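PDB 5HAL: MoaF-like domain-containing protein from Burkholderia vietnamiensis, which is of unknown function but, as a MoaF-like beta barrel of the calycin clan and a putative beta-lactamase, may bind a small ligand. Local coordinates for residues V25-L30 against G92-F97; R41-A46 against I73-A78; T96-T99 against F105-L108. All blocks are in the same frame, centred on the assembly; numbering follows the deposited sequence.

Contact 1 (V25-L30 against G92-F97); sequences VRYDGL and GTSRTF
Tyr27 reaches across from 25-30 to donate its phenolic hydrogen to Ser94, with OH 2.7 Å from OG. Its CG stands anti to its own carbonyl carbon and beside the backbone N (chi1 -40°), which aims the ring at strand 93-99. Ser94 answers with OG turned anti to its backbone N (chi1 173°); the same oxygen is hydrogen-bonded to Asp87, so the hydroxyl bridges the buried phenol and the carboxylate of Asp87. Both strands flank strand 105-114 where the eight-stranded antiparallel barrel closes, and their short segments approach at 61° with Val25, Tyr27, Ser94 and Thr96 directed into the interior. There Thr96, coming from the opposite direction, packs tightly on the phenol end: its CG2 is 3.1 Å from Tyr27 OH, while its OG1 sits 4.1 Å above the plane of the Tyr27 ring, offset toward the rim. The carbonyl O of Ser94 lies at the ring's edge, in plane, 3.5 Å from Tyr27 CE1. Beside this, Val25 supplies a compact branched surface, its CG1 3.9 Å from Ser94 CB.

Contact 2 (R41-A46 against I73-A78); sequences RHMRYA and IAWQEA
Met43 lays its terminal methyl over one face of the Trp75 indole. The CE atom is 3.6 Å from the centroid of the six-membered ring and 19° off its normal, a CH-pi contact in which the nearest carbon is CH2, at 3.4 Å from Met43 CE. Sulfur stands farther back, with Met43 SD 5.4 Å from that centroid, a distant Met-aromatic contact. Methionine suits this place because its chain is flexible: CG leaves anti to the backbone N (chi1 -174°) and bends at the next two torsions bring the methyl down onto the ring. The backbones are far apart, so these long side chains bridge the space between them.

At the indole's edge, Trp75 NE1 donates a nearly straight bond to Glu77 OE2, 2.8 Å away with an angle of 170° at the hydrogen. The acceptor lies in the ring plane and is met on the anti side of the carboxylate, so the bond gives the buried N-H a partner and helps fix the turn of the ring. It probably also helps hold the Glu77 chain against Tyr45, whose OH is 3.4 Å from Glu77 CG; the phenol plane and the carboxylate are turned obliquely to each other. A water accepts from Ala78 N at 3.0 Å and is weakly linked to Tyr45 OH, at the more accessible end of the contact. Beyond the two segments, His85 meets the Trp75 ring, and Val59 and Val83 also touch the indole.

Strands 42-49 and 70-76 both flank strand 56-67, and Met43 and Trp75 meet on its inner side, within a closed antiparallel beta barrel, an arrangement in keeping with the up-and-down barrels of the calycin clan.

Contact 3 (T96-T99 against F105-L108); sequences TFFT and FHRL
The Phe98 and His106 rings lie side by side and point the same way, meeting rim to rim with centroids 5.7 Å apart and planes at 24°, neither over the other's face. They form a cross-strand pair of the antiparallel hairpin made by strands 93-99 and 105-114, the last two strands of the barrel. On the other side of this sheet, Phe105 lies obliquely against Thr99 and Phe97. Its CG is anti to the backbone N (chi1 -169°), a choice that sends the ring back across to strand 93-99, where Phe105 CD1 comes 3.3 Å from Thr99 OG1 and Phe105 CE1 4.0 Å from Phe97 CB. One face of the Arg107 guanidinium carries Phe105 CE2, 3.6 Å above its plane. Arg107 CG is 3.9 Å from Phe97 CD1. A long arginine chain fits here because its CG can rest by one ring while the flat guanidinium covers part of another.

Thr96 with Leu108 and Phe98 with His106 are hydrogen-bonded pairs; Phe97 with Arg107 and Thr99 with Phe105 are non-hydrogen-bonded pairs. Two bonds of 2.8 Å join the second of these pairs, from Phe98 N to His106 O and from His106 N to Phe98 O. The beta-branched Thr99 and the aromatic residues suit the extended backbone. Toward the buried end, the Leu108 carbonyl takes a nearly straight bond from Thr96 N, 2.7 Å away (173° at the hydrogen), while Thr96 OG1 adds a weak second donor to Leu108 O at 3.3 Å.

How the contacts relate
Contacts 1 and 3 touch and share Thr96 and Phe97 on strand 93-99, their centres 10 Å apart. Leu108 joins them, its CD1 3.8 Å from Tyr27 CB. Contact 2 lies across the chain's centre from contact 1, about 15 Å between centres and about 7 Å between nearest atoms; from contact 3 its nearest atoms are about 5 Å away. Along the chain it is nested within the loop contact 1 closes. His85 links contacts 1 and 2, touching Tyr27, Ser94 and Thr96 in one and Trp75 in the other. 1,2-Ethanediol, probably from the crystallisation liquor, is found about 4 Å from the side chain of Tyr27, likewise of Phe98, and about 5 Å from that of Trp75, perhaps marking a pocket.

Contact 1 (V25-L30 against G92-F97)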
ATOM      1  N   VAL A  25       0.952   3.030   7.192  1.00 30.45           N
ATOM      2  CA  VAL A  25       1.707   1.790   7.301  1.00 29.48           C
ATOM      3  C   VAL A  25       3.091   2.127   7.838  1.00 31.47           C
ATOM      4  O   VAL A  25       3.733   3.070   7.365  1.00 34.57           O
ATOM      5  CB  VAL A  25       1.778   1.043   5.954  1.00 34.96           C
ATOM      6  CG1 VAL A  25       0.432   0.381   5.656  1.00 35.20           C
ATOM      7  CG2 VAL A  25       2.169   1.984   4.793  1.00 27.47           C
ATOM      8  N   ARG A  26       3.540   1.372   8.839  1.00 33.24           N
ATOM      9  CA  ARG A  26       4.835   1.600   9.470  1.00 37.70           C
ATOM     10  C   ARG A  26       5.654   0.317   9.407  1.00 44.28           C
ATOM     11  O   ARG A  26       5.225  -0.723   9.914  1.00 37.88           O
ATOM     12  CB  ARG A  26       4.676   2.066  10.923  1.00 41.44           C
ATOM     13  CG  ARG A  26       3.683   3.212  11.125  1.00 56.06           C
ATOM     14  CD  ARG A  26       3.778   3.804  12.539  1.00 65.54           C
ATOM     15  NE  ARG A  26       5.002   4.591  12.690  1.00 77.70           N
ATOM     16  CZ  ARG A  26       5.047   5.920  12.750  1.00 79.24           C
ATOM     17  NH1 ARG A  26       6.218   6.535  12.861  1.00 78.66           N
ATOM     18  NH2 ARG A  26       3.927   6.635  12.708  1.00 75.79           N
ATOM     19  N   TYR A  27       6.830   0.397   8.792  1.00 37.10           N
ATOM     20  CA  TYR A  27       7.750  -0.721   8.682  1.00 37.95           C
ATOM     21  C   TYR A  27       9.113  -0.273   9.188  1.00 42.27           C
ATOM     22  O   TYR A  27       9.357   0.914   9.411  1.00 45.94           O
ATOM     23  CB  TYR A  27       7.877  -1.220   7.235  1.00 36.05           C
ATOM     24  CG  TYR A  27       6.597  -1.258   6.424  1.00 32.26           C
ATOM     25  CD1 TYR A  27       5.766  -2.374   6.440  1.00 33.68           C
ATOM     26  CD2 TYR A  27       6.236  -0.193   5.617  1.00 32.36           C
ATOM     27  CE1 TYR A  27       4.604  -2.414   5.678  1.00 30.11           C
ATOM     28  CE2 TYR A  27       5.081  -0.225   4.863  1.00 31.00           C
ATOM     29  CZ  TYR A  27       4.268  -1.340   4.899  1.00 32.31           C
ATOM     30  OH  TYR A  27       3.117  -1.361   4.153  1.00 31.14           O
ATOM     31  N   ASP A  28      10.014  -1.226   9.373  1.00 44.17           N
ATOM     32  CA  ASP A  28      11.380  -0.850   9.698  1.00 48.20           C
ATOM     33  C   ASP A  28      11.945   0.041   8.594  1.00 57.98           C
ATOM     34  O   ASP A  28      12.058  -0.376   7.436  1.00 54.21           O
ATOM     35  CB  ASP A  28      12.237  -2.097   9.889  1.00 54.51           C
ATOM     36  CG  ASP A  28      13.612  -1.773  10.410  1.00 67.15           C
ATOM     37  OD1 ASP A  28      13.757  -0.766  11.135  1.00 78.07           O
ATOM     38  OD2 ASP A  28      14.554  -2.522  10.091  1.00 78.60           O
ATOM     39  N   GLY A  29      12.248   1.288   8.943  1.00 55.64           N
ATOM     40  CA  GLY A  29      12.851   2.218   8.011  1.00 51.48           C
ATOM     41  C   GLY A  29      11.913   2.864   7.018  1.00 52.21           C
ATOM     42  O   GLY A  29      12.388   3.514   6.080  1.00 56.58           O
ATOM     43  N   LEU A  30      10.600   2.724   7.188  1.00 45.43           N
ATOM     44  CA  LEU A  30       9.666   3.278   6.216  1.00 39.99           C
ATOM     45  C   LEU A  30       8.307   3.493   6.868  1.00 42.68           C
ATOM     46  O   LEU A  30       7.749   2.568   7.466  1.00 41.87           O
ATOM     47  CB  LEU A  30       9.537   2.349   4.996  1.00 40.17           C
ATOM     48  CG  LEU A  30       8.440   2.688   3.986  1.00 41.31           C
ATOM     49  CD1 LEU A  30       8.622   4.086   3.486  1.00 38.26           C
ATOM     50  CD2 LEU A  30       8.449   1.697   2.823  1.00 45.30           C
ATOM     51  N   GLY A  92      -4.704  -5.067  11.700  1.00 47.04           N
ATOM     52  CA  GLY A  92      -3.841  -3.909  11.549  1.00 41.08           C
ATOM     53  C   GLY A  92      -2.418  -4.247  11.151  1.00 40.43           C
ATOM     54  O   GLY A  92      -1.469  -3.678  11.708  1.00 39.85           O
ATOM     55  N   THR A  93      -2.240  -5.156  10.198  1.00 37.11           N
ATOM     56  CA  THR A  93      -0.916  -5.559   9.755  1.00 35.65           C
ATOM     57  C   THR A  93      -0.777  -5.348   8.255  1.00 34.71           C
ATOM     58  O   THR A  93      -1.757  -5.416   7.507  1.00 32.83           O
ATOM     59  CB  THR A  93      -0.626  -7.031  10.077  1.00 36.20           C
ATOM     60  OG1 THR A  93      -1.544  -7.855   9.358  1.00 40.46           O
ATOM     61  CG2 THR A  93      -0.775  -7.304  11.579  1.00 36.44           C
ATOM     62  N   SER A  94       0.460  -5.121   7.820  1.00 32.97           N
ATOM     63  CA  SER A  94       0.768  -4.957   6.406  1.00 30.78           C
ATOM     64  C   SER A  94       2.062  -5.702   6.099  1.00 34.28           C
ATOM     65  O   SER A  94       3.102  -5.438   6.711  1.00 33.29           O
ATOM     66  CB  SER A  94       0.890  -3.475   6.034  1.00 28.12           C
ATOM     67  OG  SER A  94       1.344  -3.321   4.691  1.00 30.07           O
ATOM     68  N   ARG A  95       2.000  -6.635   5.157  1.00 33.61           N
ATOM     69  CA  ARG A  95       3.177  -7.347   4.680  1.00 28.15           C
ATOM     70  C   ARG A  95       3.399  -6.985   3.218  1.00 34.53           C
ATOM     71  O   ARG A  95       2.489  -7.129   2.394  1.00 31.40           O
ATOM     72  CB  ARG A  95       3.008  -8.854   4.850  1.00 34.72           C
ATOM     73  CG  ARG A  95       4.241  -9.630   4.450  1.00 52.63           C
ATOM     74  CD  ARG A  95       4.087 -11.125   4.723  1.00 60.35           C
ATOM     75  NE  ARG A  95       3.832 -11.430   6.128  1.00 67.48           N
ATOM     76  CZ  ARG A  95       4.765 -11.418   7.072  1.00 62.62           C
ATOM     77  NH1 ARG A  95       6.014 -11.098   6.758  1.00 57.58           N
ATOM     78  NH2 ARG A  95       4.449 -11.720   8.324  1.00 60.43           N
ATOM     79  N   THR A  96       4.601  -6.507   2.894  1.00 33.39           N
ATOM     80  CA  THR A  96       4.848  -5.931   1.580  1.00 29.11           C
ATOM     81  C   THR A  96       6.051  -6.573   0.906  1.00 30.03           C
ATOM     82  O   THR A  96       7.041  -6.938   1.545  1.00 28.02           O
ATOM     83  CB  THR A  96       5.070  -4.403   1.645  1.00 30.41           C
ATOM     84  OG1 THR A  96       6.290  -4.118   2.334  1.00 35.84           O
ATOM     85  CG2 THR A  96       3.940  -3.746   2.383  1.00 32.87           C
ATOM     86  N   PHE A  97       5.938  -6.674  -0.410  1.00 25.03           N
ATOM     87  CA  PHE A  97       6.988  -7.138  -1.299  1.00 26.22           C
ATOM     88  C   PHE A  97       7.146  -6.069  -2.362  1.00 28.88           C
ATOM     89  O   PHE A  97       6.170  -5.705  -3.023  1.00 30.60           O
ATOM     90  CB  PHE A  97       6.608  -8.482  -1.925  1.00 23.19           C
ATOM     91  CG  PHE A  97       6.232  -9.533  -0.907  1.00 27.19           C
ATOM     92  CD1 PHE A  97       7.183 -10.421  -0.433  1.00 23.05           C
ATOM     93  CD2 PHE A  97       4.932  -9.618  -0.414  1.00 30.07           C
ATOM     94  CE1 PHE A  97       6.847 -11.402   0.527  1.00 26.28           C
ATOM     95  CE2 PHE A  97       4.592 -10.585   0.540  1.00 28.10           C
ATOM     96  CZ  PHE A  97       5.562 -11.484   1.003  1.00 24.12           C
TER

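Contact 2 (R41-A46 against I73-A78)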
ATOM      1  N   ARG A  41     -10.217   2.507  -7.565  1.00 27.24           N
ATOM      2  CA  ARG A  41      -9.233   2.151  -8.586  1.00 29.62           C
ATOM      3  C   ARG A  41      -7.896   2.847  -8.350  1.00 27.31           C
ATOM      4  O   ARG A  41      -6.842   2.327  -8.729  1.00 27.51           O
ATOM      5  CB  ARG A  41      -9.757   2.494  -9.992  1.00 30.80           C
ATOM      6  N   HIS A  42      -7.918   4.016  -7.722  1.00 25.61           N
ATOM      7  CA  HIS A  42      -6.709   4.794  -7.510  1.00 27.29           C
ATOM      8  C   HIS A  42      -6.367   4.908  -6.035  1.00 30.02           C
ATOM      9  O   HIS A  42      -7.245   4.941  -5.168  1.00 26.47           O
ATOM     10  CB  HIS A  42      -6.845   6.190  -8.108  1.00 23.39           C
ATOM     11  CG  HIS A  42      -7.085   6.166  -9.577  1.00 29.73           C
ATOM     12  ND1 HIS A  42      -8.346   6.263 -10.121  1.00 28.55           N
ATOM     13  CD2 HIS A  42      -6.232   6.005 -10.617  1.00 32.28           C
ATOM     14  CE1 HIS A  42      -8.257   6.192 -11.437  1.00 33.97           C
ATOM     15  NE2 HIS A  42      -6.987   6.041 -11.764  1.00 34.35           N
ATOM     16  N   MET A  43      -5.069   4.959  -5.772  1.00 28.14           N
ATOM     17  CA  MET A  43      -4.524   5.176  -4.447  1.00 22.81           C
ATOM     18  C   MET A  43      -3.419   6.204  -4.580  1.00 30.86           C
ATOM     19  O   MET A  43      -2.638   6.160  -5.535  1.00 27.13           O
ATOM     20  CB  MET A  43      -3.993   3.862  -3.832  1.00 23.82           C
ATOM     21  CG  MET A  43      -3.532   3.984  -2.377  1.00 25.99           C
ATOM     22  SD  MET A  43      -1.790   4.474  -2.217  1.00 28.68           S
ATOM     23  CE  MET A  43      -0.992   2.921  -2.581  1.00 27.19           C
ATOM     24  N   ARG A  44      -3.395   7.162  -3.660  1.00 27.66           N
ATOM     25  CA  ARG A  44      -2.331   8.145  -3.557  1.00 25.47           C
ATOM     26  C   ARG A  44      -1.533   7.881  -2.286  1.00 33.39           C
ATOM     27  O   ARG A  44      -2.115   7.707  -1.207  1.00 30.71           O
ATOM     28  CB  ARG A  44      -2.901   9.566  -3.551  1.00 26.51           C
ATOM     29  CG  ARG A  44      -3.708   9.912  -4.797  1.00 28.25           C
ATOM     30  CD  ARG A  44      -4.427  11.254  -4.658  1.00 28.41           C
ATOM     31  NE  ARG A  44      -5.175  11.609  -5.856  1.00 29.23           N
ATOM     32  CZ  ARG A  44      -6.361  11.095  -6.175  1.00 33.07           C
ATOM     33  NH1 ARG A  44      -6.928  10.204  -5.379  1.00 28.00           N
ATOM     34  NH2 ARG A  44      -6.992  11.491  -7.279  1.00 32.45           N
ATOM     35  N   TYR A  45      -0.209   7.847  -2.410  1.00 28.35           N
ATOM     36  CA  TYR A  45       0.656   7.549  -1.281  1.00 31.36           C
ATOM     37  C   TYR A  45       1.534   8.753  -0.963  1.00 34.71           C
ATOM     38  O   TYR A  45       1.772   9.622  -1.807  1.00 36.70           O
ATOM     39  CB  TYR A  45       1.531   6.299  -1.532  1.00 32.47           C
ATOM     40  CG  TYR A  45       2.482   6.380  -2.728  1.00 36.68           C
ATOM     41  CD1 TYR A  45       3.740   6.987  -2.625  1.00 39.83           C
ATOM     42  CD2 TYR A  45       2.124   5.834  -3.953  1.00 38.90           C
ATOM     43  CE1 TYR A  45       4.608   7.046  -3.725  1.00 37.73           C
ATOM     44  CE2 TYR A  45       2.971   5.892  -5.048  1.00 41.10           C
ATOM     45  CZ  TYR A  45       4.209   6.495  -4.935  1.00 42.16           C
ATOM     46  OH  TYR A  45       5.029   6.528  -6.046  1.00 46.91           O
ATOM     47  N   ALA A  46       1.981   8.804   0.289  1.00 36.50           N
ATOM     48  CA  ALA A  46       2.952   9.789   0.745  1.00 43.61           C
ATOM     49  C   ALA A  46       3.904   9.089   1.702  1.00 39.62           C
ATOM     50  O   ALA A  46       3.471   8.533   2.714  1.00 46.92           O
ATOM     51  CB  ALA A  46       2.272  10.983   1.425  1.00 35.35           C
ATOM     52  N   ILE A  73      -3.188  -6.306  -2.376  1.00 25.14           N
ATOM     53  CA  ILE A  73      -3.267  -5.026  -3.076  1.00 22.83           C
ATOM     54  C   ILE A  73      -1.957  -4.846  -3.836  1.00 26.97           C
ATOM     55  O   ILE A  73      -0.875  -4.935  -3.238  1.00 26.95           O
ATOM     56  CB  ILE A  73      -3.511  -3.880  -2.080  1.00 23.64           C
ATOM     57  CG1 ILE A  73      -4.739  -4.210  -1.215  1.00 25.28           C
ATOM     58  CG2 ILE A  73      -3.671  -2.528  -2.797  1.00 21.62           C
ATOM     59  CD1 ILE A  73      -4.984  -3.232  -0.080  1.00 25.28           C
ATOM     60  N   ALA A  74      -2.041  -4.622  -5.151  1.00 25.52           N
ATOM     61  CA  ALA A  74      -0.838  -4.580  -5.984  1.00 24.82           C
ATOM     62  C   ALA A  74      -0.913  -3.438  -6.981  1.00 23.32           C
ATOM     63  O   ALA A  74      -1.985  -3.066  -7.453  1.00 22.89           O
ATOM     64  CB  ALA A  74      -0.602  -5.900  -6.757  1.00 18.11           C
ATOM     65  N   TRP A  75       0.248  -2.885  -7.305  1.00 26.40           N
ATOM     66  CA  TRP A  75       0.312  -1.804  -8.276  1.00 26.08           C
ATOM     67  C   TRP A  75       1.736  -1.703  -8.808  1.00 24.58           C
ATOM     68  O   TRP A  75       2.676  -2.278  -8.253  1.00 22.23           O
ATOM     69  CB  TRP A  75      -0.131  -0.478  -7.661  1.00 22.87           C
ATOM     70  CG  TRP A  75       0.789   0.063  -6.590  1.00 23.73           C
ATOM     71  CD1 TRP A  75       1.930   0.798  -6.783  1.00 24.93           C
ATOM     72  CD2 TRP A  75       0.626  -0.060  -5.166  1.00 23.33           C
ATOM     73  NE1 TRP A  75       2.482   1.137  -5.570  1.00 25.55           N
ATOM     74  CE2 TRP A  75       1.697   0.630  -4.563  1.00 24.80           C
ATOM     75  CE3 TRP A  75      -0.333  -0.681  -4.342  1.00 23.80           C
ATOM     76  CZ2 TRP A  75       1.847   0.710  -3.176  1.00 27.92           C
ATOM     77  CZ3 TRP A  75      -0.188  -0.601  -2.969  1.00 24.28           C
ATOM     78  CH2 TRP A  75       0.897   0.096  -2.396  1.00 28.92           C
ATOM     79  N   GLN A  76       1.881  -0.952  -9.890  1.00 24.99           N
ATOM     80  CA  GLN A  76       3.179  -0.665 -10.470  1.00 23.92           C
ATOM     81  C   GLN A  76       3.325   0.844 -10.583  1.00 26.16           C
ATOM     82  O   GLN A  76       2.418   1.525 -11.065  1.00 28.41           O
ATOM     83  CB  GLN A  76       3.320  -1.336 -11.834  1.00 23.60           C
ATOM     84  CG  GLN A  76       4.651  -1.129 -12.514  1.00 23.46           C
ATOM     85  CD  GLN A  76       4.839  -2.126 -13.655  1.00 27.19           C
ATOM     86  OE1 GLN A  76       3.876  -2.493 -14.344  1.00 26.26           O
ATOM     87  NE2 GLN A  76       6.071  -2.596 -13.835  1.00 25.77           N
ATOM     88  N   GLU A  77       4.468   1.354 -10.163  1.00 26.14           N
ATOM     89  CA  GLU A  77       4.707   2.781 -10.083  1.00 22.81           C
ATOM     90  C   GLU A  77       5.192   3.304 -11.432  1.00 27.90           C
ATOM     91  O   GLU A  77       5.499   2.536 -12.345  1.00 29.02           O
ATOM     92  CB  GLU A  77       5.711   3.061  -8.951  1.00 31.09           C
ATOM     93  CG  GLU A  77       5.011   3.564  -7.686  1.00 41.99           C
ATOM     94  CD  GLU A  77       5.645   3.117  -6.396  1.00 43.73           C
ATOM     95  OE1 GLU A  77       6.875   3.264  -6.238  1.00 47.02           O
ATOM     96  OE2 GLU A  77       4.902   2.639  -5.516  1.00 38.23           O
ATOM     97  N   ALA A  78       5.261   4.635 -11.548  1.00 26.37           N
ATOM     98  CA  ALA A  78       5.613   5.260 -12.818  1.00 33.90           C
ATOM     99  C   ALA A  78       6.975   4.806 -13.318  1.00 33.86           C
ATOM    100  O   ALA A  78       7.183   4.708 -14.532  1.00 34.20           O
ATOM    101  CB  ALA A  78       5.579   6.790 -12.694  1.00 33.85           C
TER
HETATM  102  O   HOH W   1       4.323   6.421  -9.390  1.00 26.63           O

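Contact 3 (T96-T99 against F105-L108)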
ATOM      1  N   THR A  96       4.601  -6.507   2.894  1.00 33.39           N
ATOM      2  CA  THR A  96       4.848  -5.931   1.580  1.00 29.11           C
ATOM      3  C   THR A  96       6.051  -6.573   0.906  1.00 30.03           C
ATOM      4  O   THR A  96       7.041  -6.938   1.545  1.00 28.02           O
ATOM      5  CB  THR A  96       5.070  -4.403   1.645  1.00 30.41           C
ATOM      6  OG1 THR A  96       6.290  -4.118   2.334  1.00 35.84           O
ATOM      7  CG2 THR A  96       3.940  -3.746   2.383  1.00 32.87           C
ATOM      8  N   PHE A  97       5.938  -6.674  -0.410  1.00 25.03           N
ATOM      9  CA  PHE A  97       6.988  -7.138  -1.299  1.00 26.22           C
ATOM     10  C   PHE A  97       7.146  -6.069  -2.362  1.00 28.88           C
ATOM     11  O   PHE A  97       6.170  -5.705  -3.023  1.00 30.60           O
ATOM     12  CB  PHE A  97       6.608  -8.482  -1.925  1.00 23.19           C
ATOM     13  CG  PHE A  97       6.232  -9.533  -0.907  1.00 27.19           C
ATOM     14  CD1 PHE A  97       7.183 -10.421  -0.433  1.00 23.05           C
ATOM     15  CD2 PHE A  97       4.932  -9.618  -0.414  1.00 30.07           C
ATOM     16  CE1 PHE A  97       6.847 -11.402   0.527  1.00 26.28           C
ATOM     17  CE2 PHE A  97       4.592 -10.585   0.540  1.00 28.10           C
ATOM     18  CZ  PHE A  97       5.562 -11.484   1.003  1.00 24.12           C
ATOM     19  N   PHE A  98       8.360  -5.561  -2.523  1.00 23.39           N
ATOM     20  CA  PHE A  98       8.603  -4.376  -3.336  1.00 27.53           C
ATOM     21  C   PHE A  98       9.801  -4.675  -4.228  1.00 25.80           C
ATOM     22  O   PHE A  98      10.877  -5.030  -3.733  1.00 25.38           O
ATOM     23  CB  PHE A  98       8.815  -3.148  -2.419  1.00 30.59           C
ATOM     24  CG  PHE A  98       9.476  -1.966  -3.077  1.00 41.64           C
ATOM     25  CD1 PHE A  98      10.666  -1.456  -2.571  1.00 51.52           C
ATOM     26  CD2 PHE A  98       8.889  -1.328  -4.170  1.00 52.01           C
ATOM     27  CE1 PHE A  98      11.282  -0.338  -3.167  1.00 56.72           C
ATOM     28  CE2 PHE A  98       9.497  -0.212  -4.771  1.00 51.62           C
ATOM     29  CZ  PHE A  98      10.693   0.279  -4.274  1.00 48.49           C
ATOM     30  N   THR A  99       9.595  -4.612  -5.537  1.00 23.95           N
ATOM     31  CA  THR A  99      10.671  -4.782  -6.508  1.00 26.36           C
ATOM     32  C   THR A  99      10.947  -3.401  -7.085  1.00 27.87           C
ATOM     33  O   THR A  99      10.110  -2.853  -7.810  1.00 26.11           O
ATOM     34  CB  THR A  99      10.300  -5.774  -7.613  1.00 21.50           C
ATOM     35  OG1 THR A  99       9.901  -7.030  -7.043  1.00 23.48           O
ATOM     36  CG2 THR A  99      11.496  -6.000  -8.541  1.00 21.05           C
ATOM     37  N   PHE A 105      14.932  -6.461  -4.470  1.00 27.31           N
ATOM     38  CA  PHE A 105      13.706  -7.047  -3.951  1.00 27.04           C
ATOM     39  C   PHE A 105      13.702  -6.835  -2.449  1.00 28.83           C
ATOM     40  O   PHE A 105      14.641  -7.247  -1.762  1.00 25.53           O
ATOM     41  CB  PHE A 105      13.637  -8.537  -4.300  1.00 22.91           C
ATOM     42  CG  PHE A 105      12.298  -9.178  -4.034  1.00 21.49           C
ATOM     43  CD1 PHE A 105      11.115  -8.500  -4.305  1.00 21.87           C
ATOM     44  CD2 PHE A 105      12.229 -10.485  -3.543  1.00 24.93           C
ATOM     45  CE1 PHE A 105       9.878  -9.101  -4.085  1.00 22.17           C
ATOM     46  CE2 PHE A 105      11.003 -11.101  -3.323  1.00 26.87           C
ATOM     47  CZ  PHE A 105       9.826 -10.414  -3.591  1.00 20.60           C
ATOM     48  N   HIS A 106      12.652  -6.193  -1.943  1.00 25.90           N
ATOM     49  CA  HIS A 106      12.568  -5.815  -0.541  1.00 27.70           C
ATOM     50  C   HIS A 106      11.307  -6.392   0.080  1.00 26.82           C
ATOM     51  O   HIS A 106      10.213  -6.249  -0.474  1.00 27.35           O
ATOM     52  CB  HIS A 106      12.573  -4.290  -0.383  1.00 32.51           C
ATOM     53  CG  HIS A 106      13.837  -3.649  -0.854  1.00 41.13           C
ATOM     54  ND1 HIS A 106      13.874  -2.764  -1.909  1.00 41.26           N
ATOM     55  CD2 HIS A 106      15.119  -3.797  -0.440  1.00 41.57           C
ATOM     56  CE1 HIS A 106      15.122  -2.378  -2.109  1.00 40.07           C
ATOM     57  NE2 HIS A 106      15.897  -2.997  -1.235  1.00 43.03           N
ATOM     58  N   ARG A 107      11.466  -7.038   1.225  1.00 27.90           N
ATOM     59  CA  ARG A 107      10.352  -7.550   2.004  1.00 29.76           C
ATOM     60  C   ARG A 107      10.287  -6.772   3.301  1.00 29.74           C
ATOM     61  O   ARG A 107      11.304  -6.610   3.981  1.00 34.58           O
ATOM     62  CB  ARG A 107      10.525  -9.040   2.303  1.00 35.33           C
ATOM     63  CG  ARG A 107      10.741  -9.889   1.081  1.00 41.56           C
ATOM     64  CD  ARG A 107      11.688 -10.985   1.449  1.00 48.37           C
ATOM     65  NE  ARG A 107      11.397 -12.238   0.783  1.00 43.32           N
ATOM     66  CZ  ARG A 107      12.144 -12.747  -0.184  1.00 39.57           C
ATOM     67  NH1 ARG A 107      13.223 -12.095  -0.602  1.00 36.56           N
ATOM     68  NH2 ARG A 107      11.815 -13.914  -0.718  1.00 31.63           N
ATOM     69  N   LEU A 108       9.100  -6.280   3.631  1.00 30.03           N
ATOM     70  CA  LEU A 108       8.885  -5.562   4.875  1.00 33.69           C
ATOM     71  C   LEU A 108       7.555  -6.007   5.451  1.00 34.74           C
ATOM     72  O   LEU A 108       6.643  -6.385   4.716  1.00 36.93           O
ATOM     73  CB  LEU A 108       8.867  -4.039   4.671  1.00 37.47           C
ATOM     74  CG  LEU A 108      10.140  -3.297   4.268  1.00 40.20           C
ATOM     75  CD1 LEU A 108       9.807  -1.844   3.964  1.00 35.76           C
ATOM     76  CD2 LEU A 108      11.186  -3.392   5.381  1.00 39.13           C
TER